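Local coordinates for protein aminoglycoside 3'-phosphotransferase AphA1-IAB (PDB 4FEU) that transfers the terminal (gamma) phosphate of ATP to the 3'-hydroxyl of kanamycin and related aminoglycosides, and so confers antibiotic resistance, at residues A50-L55 and T99-G104. Sequence-based numbering, arbitrary orientation.
Sequences APELFL and TTAIPG. With 537 (2,6-dihydroanthra/1,9-cd/pyrazol-6-one), chain H.
At the end of the N-lobe sheet of this kinase-like fold, where strand 94-100 runs into the hinge that leads to the C-lobe, F54 and E52 meet T99 and A101. Strands 53-59 and 94-100 run antiparallel here. F54 and T99 form a hydrogen-bonded pair: F54 N donates to T99 O (2.9 Å), and T99 N returns a nearly straight bond to F54 O (2.8 Å). As 99-104 leaves the sheet, A101 N still reaches E52 O, but from 43° above the carbonyl plane, so this last bond is less well directed.

The anthrapyrazolone inhibitor lies in the probable nucleotide pocket. I102 hydrogen-bonds its pyrazole through backbone atoms, its N donating to inhibitor N23 and its O accepting from N24 (2.9 Å): a backbone donor and acceptor from one hinge residue, a pairing used by many kinase inhibitors. F54 supplies a flat wall: with CG anti to its carbonyl carbon (chi1 -79°), the ring lies over the inhibitor, whose C4 sits 3.5 Å above the ring plane, over its centre. A101 CB meets the edge of the same ring at CE2 (3.6 Å), a spot suited to a small methyl. E52, extended with CG anti to its backbone N (chi1 -175°), runs past that methyl; OE1 comes to A101 CB at 3.2 Å, while OE2 forms a salt bridge with R43 on strand 40-45. L53 lays CB against T99 O (3.4 Å) and brings CD2 to T100 CG2 (4.1 Å), with L44 and L98 adding aliphatic contacts suited to a buried leucine. T99 OG1 lies near inhibitor C1 and shares a water with F54 O, though the water's bond to that carbonyl is weak.

The inhibitor thus gains direction from the two backbone bonds of I102 and broad apolar contact from the F54 ring, whose backbone is held by the strand pairing, which probably helps to fix the ring.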
loop_
_atom_site.group_PDB
_atom_site.type_symbol
_atom_site.label_atom_id
_atom_site.label_comp_id
_atom_site.label_asym_id
_atom_site.label_seq_id
_atom_site.Cartn_x
_atom_site.Cartn_y
_atom_site.Cartn_z
ATOM N N ALA A 50 17.578 -5.664 21.135
ATOM C CA ALA A 50 16.583 -4.651 20.825
ATOM C C ALA A 50 16.000 -4.963 19.451
ATOM O O ALA A 50 16.714 -5.537 18.624
ATOM C CB ALA A 50 17.214 -3.277 20.837
ATOM N N PRO A 51 14.709 -4.664 19.183
ATOM C CA PRO A 51 14.148 -5.040 17.878
ATOM C C PRO A 51 14.559 -4.080 16.782
ATOM O O PRO A 51 15.027 -2.971 17.060
ATOM C CB PRO A 51 12.642 -4.974 18.123
ATOM C CG PRO A 51 12.487 -3.863 19.129
ATOM C CD PRO A 51 13.695 -3.989 20.034
ATOM N N GLU A 52 14.349 -4.497 15.534
ATOM C CA GLU A 52 14.597 -3.657 14.381
ATOM C C GLU A 52 13.540 -2.565 14.437
ATOM O O GLU A 52 12.402 -2.835 14.838
ATOM C CB GLU A 52 14.433 -4.486 13.094
ATOM C CG GLU A 52 14.794 -3.757 11.809
ATOM C CD GLU A 52 14.672 -4.577 10.539
ATOM O OE1 GLU A 52 13.550 -5.026 10.215
ATOM O OE2 GLU A 52 15.704 -4.759 9.856
ATOM N N LEU A 53 13.921 -1.328 14.090
ATOM C CA LEU A 53 12.977 -0.217 14.032
ATOM C C LEU A 53 13.077 0.467 12.681
ATOM O O LEU A 53 14.102 0.344 12.001
ATOM C CB LEU A 53 13.180 0.822 15.159
ATOM C CG LEU A 53 13.259 0.350 16.629
ATOM C CD1 LEU A 53 13.538 1.531 17.560
ATOM C CD2 LEU A 53 11.990 -0.344 17.091
ATOM N N PHE A 54 12.009 1.190 12.292
ATOM C CA PHE A 54 11.998 2.019 11.095
ATOM C C PHE A 54 11.662 3.429 11.496
ATOM O O PHE A 54 10.830 3.636 12.373
ATOM C CB PHE A 54 11.031 1.502 10.007
ATOM C CG PHE A 54 11.583 0.352 9.201
ATOM C CD1 PHE A 54 12.447 0.577 8.141
ATOM C CD2 PHE A 54 11.269 -0.963 9.527
ATOM C CE1 PHE A 54 12.974 -0.496 7.403
ATOM C CE2 PHE A 54 11.795 -2.033 8.789
ATOM C CZ PHE A 54 12.642 -1.793 7.731
ATOM N N LEU A 55 12.346 4.398 10.900
ATOM C CA LEU A 55 12.094 5.822 11.120
ATOM C C LEU A 55 11.826 6.444 9.761
ATOM O O LEU A 55 12.652 6.349 8.860
ATOM C CB LEU A 55 13.262 6.527 11.863
ATOM C CG LEU A 55 13.156 8.067 12.123
ATOM C CD1 LEU A 55 11.968 8.438 13.020
ATOM C CD2 LEU A 55 14.447 8.635 12.719
ATOM N N THR A 99 8.720 3.460 14.270
ATOM C CA THR A 99 7.880 2.275 14.440
ATOM C C THR A 99 8.714 1.030 14.590
ATOM O O THR A 99 9.879 1.044 14.230
ATOM C CB THR A 99 6.926 2.095 13.212
ATOM O OG1 THR A 99 7.700 1.806 12.045
ATOM C CG2 THR A 99 5.990 3.298 12.972
ATOM N N THR A 100 8.121 -0.066 15.066
ATOM C CA THR A 100 8.819 -1.346 15.122
ATOM C C THR A 100 8.714 -1.990 13.719
ATOM O O THR A 100 7.799 -1.670 12.967
ATOM C CB THR A 100 8.148 -2.283 16.113
ATOM O OG1 THR A 100 6.819 -2.558 15.649
ATOM C CG2 THR A 100 8.174 -1.755 17.536
ATOM N N ALA A 101 9.628 -2.905 13.377
ATOM C CA ALA A 101 9.556 -3.601 12.109
ATOM C C ALA A 101 8.688 -4.859 12.233
ATOM O O ALA A 101 8.576 -5.441 13.310
ATOM C CB ALA A 101 10.949 -3.996 11.677
ATOM N N ILE A 102 8.106 -5.295 11.116
ATOM C CA ILE A 102 7.370 -6.546 11.036
ATOM C C ILE A 102 8.420 -7.539 10.551
ATOM O O ILE A 102 9.005 -7.328 9.485
ATOM C CB ILE A 102 6.132 -6.494 10.107
ATOM C CG1 ILE A 102 5.060 -5.509 10.644
ATOM C CG2 ILE A 102 5.543 -7.914 9.965
ATOM C CD1 ILE A 102 3.750 -5.456 9.764
ATOM N N PRO A 103 8.757 -8.570 11.359
ATOM C CA PRO A 103 9.824 -9.511 10.937
ATOM C C PRO A 103 9.476 -10.330 9.691
ATOM O O PRO A 103 8.315 -10.612 9.451
ATOM C CB PRO A 103 10.017 -10.401 12.171
ATOM C CG PRO A 103 8.699 -10.352 12.884
ATOM C CD PRO A 103 8.188 -8.946 12.676
ATOM N N GLY A 104 10.469 -10.693 8.906
ATOM C CA GLY A 104 10.223 -11.477 7.701
ATOM C C GLY A 104 10.514 -10.784 6.384
ATOM O O GLY A 104 11.263 -9.804 6.336
HETATM C C1 537 H . 7.577 -0.005 9.333
HETATM C C2 537 H . 7.822 -1.358 9.096
HETATM C C3 537 H . 8.418 -1.740 7.898
HETATM C C4 537 H . 8.814 -0.750 6.962
HETATM C C5 537 H . 8.499 0.596 7.180
HETATM C C6 537 H . 7.892 0.966 8.376
HETATM C C11 537 H . 9.345 -3.384 6.461
HETATM C C12 537 H . 9.572 -4.735 6.406
HETATM C C13 537 H . 10.175 -5.254 5.252
HETATM C C14 537 H . 10.545 -4.355 4.235
HETATM C C15 537 H . 10.309 -2.967 4.348
HETATM C C16 537 H . 9.747 -2.457 5.518
HETATM C C20 537 H . 9.498 -1.101 5.785
HETATM C C21 537 H . 8.714 -3.088 7.642
HETATM O O22 537 H . 9.778 -0.219 4.968
HETATM N N23 537 H . 8.580 -4.278 8.248
HETATM N N24 537 H . 9.084 -5.203 7.565
HETATM O O HOH W 1 8.400 4.026 10.607
#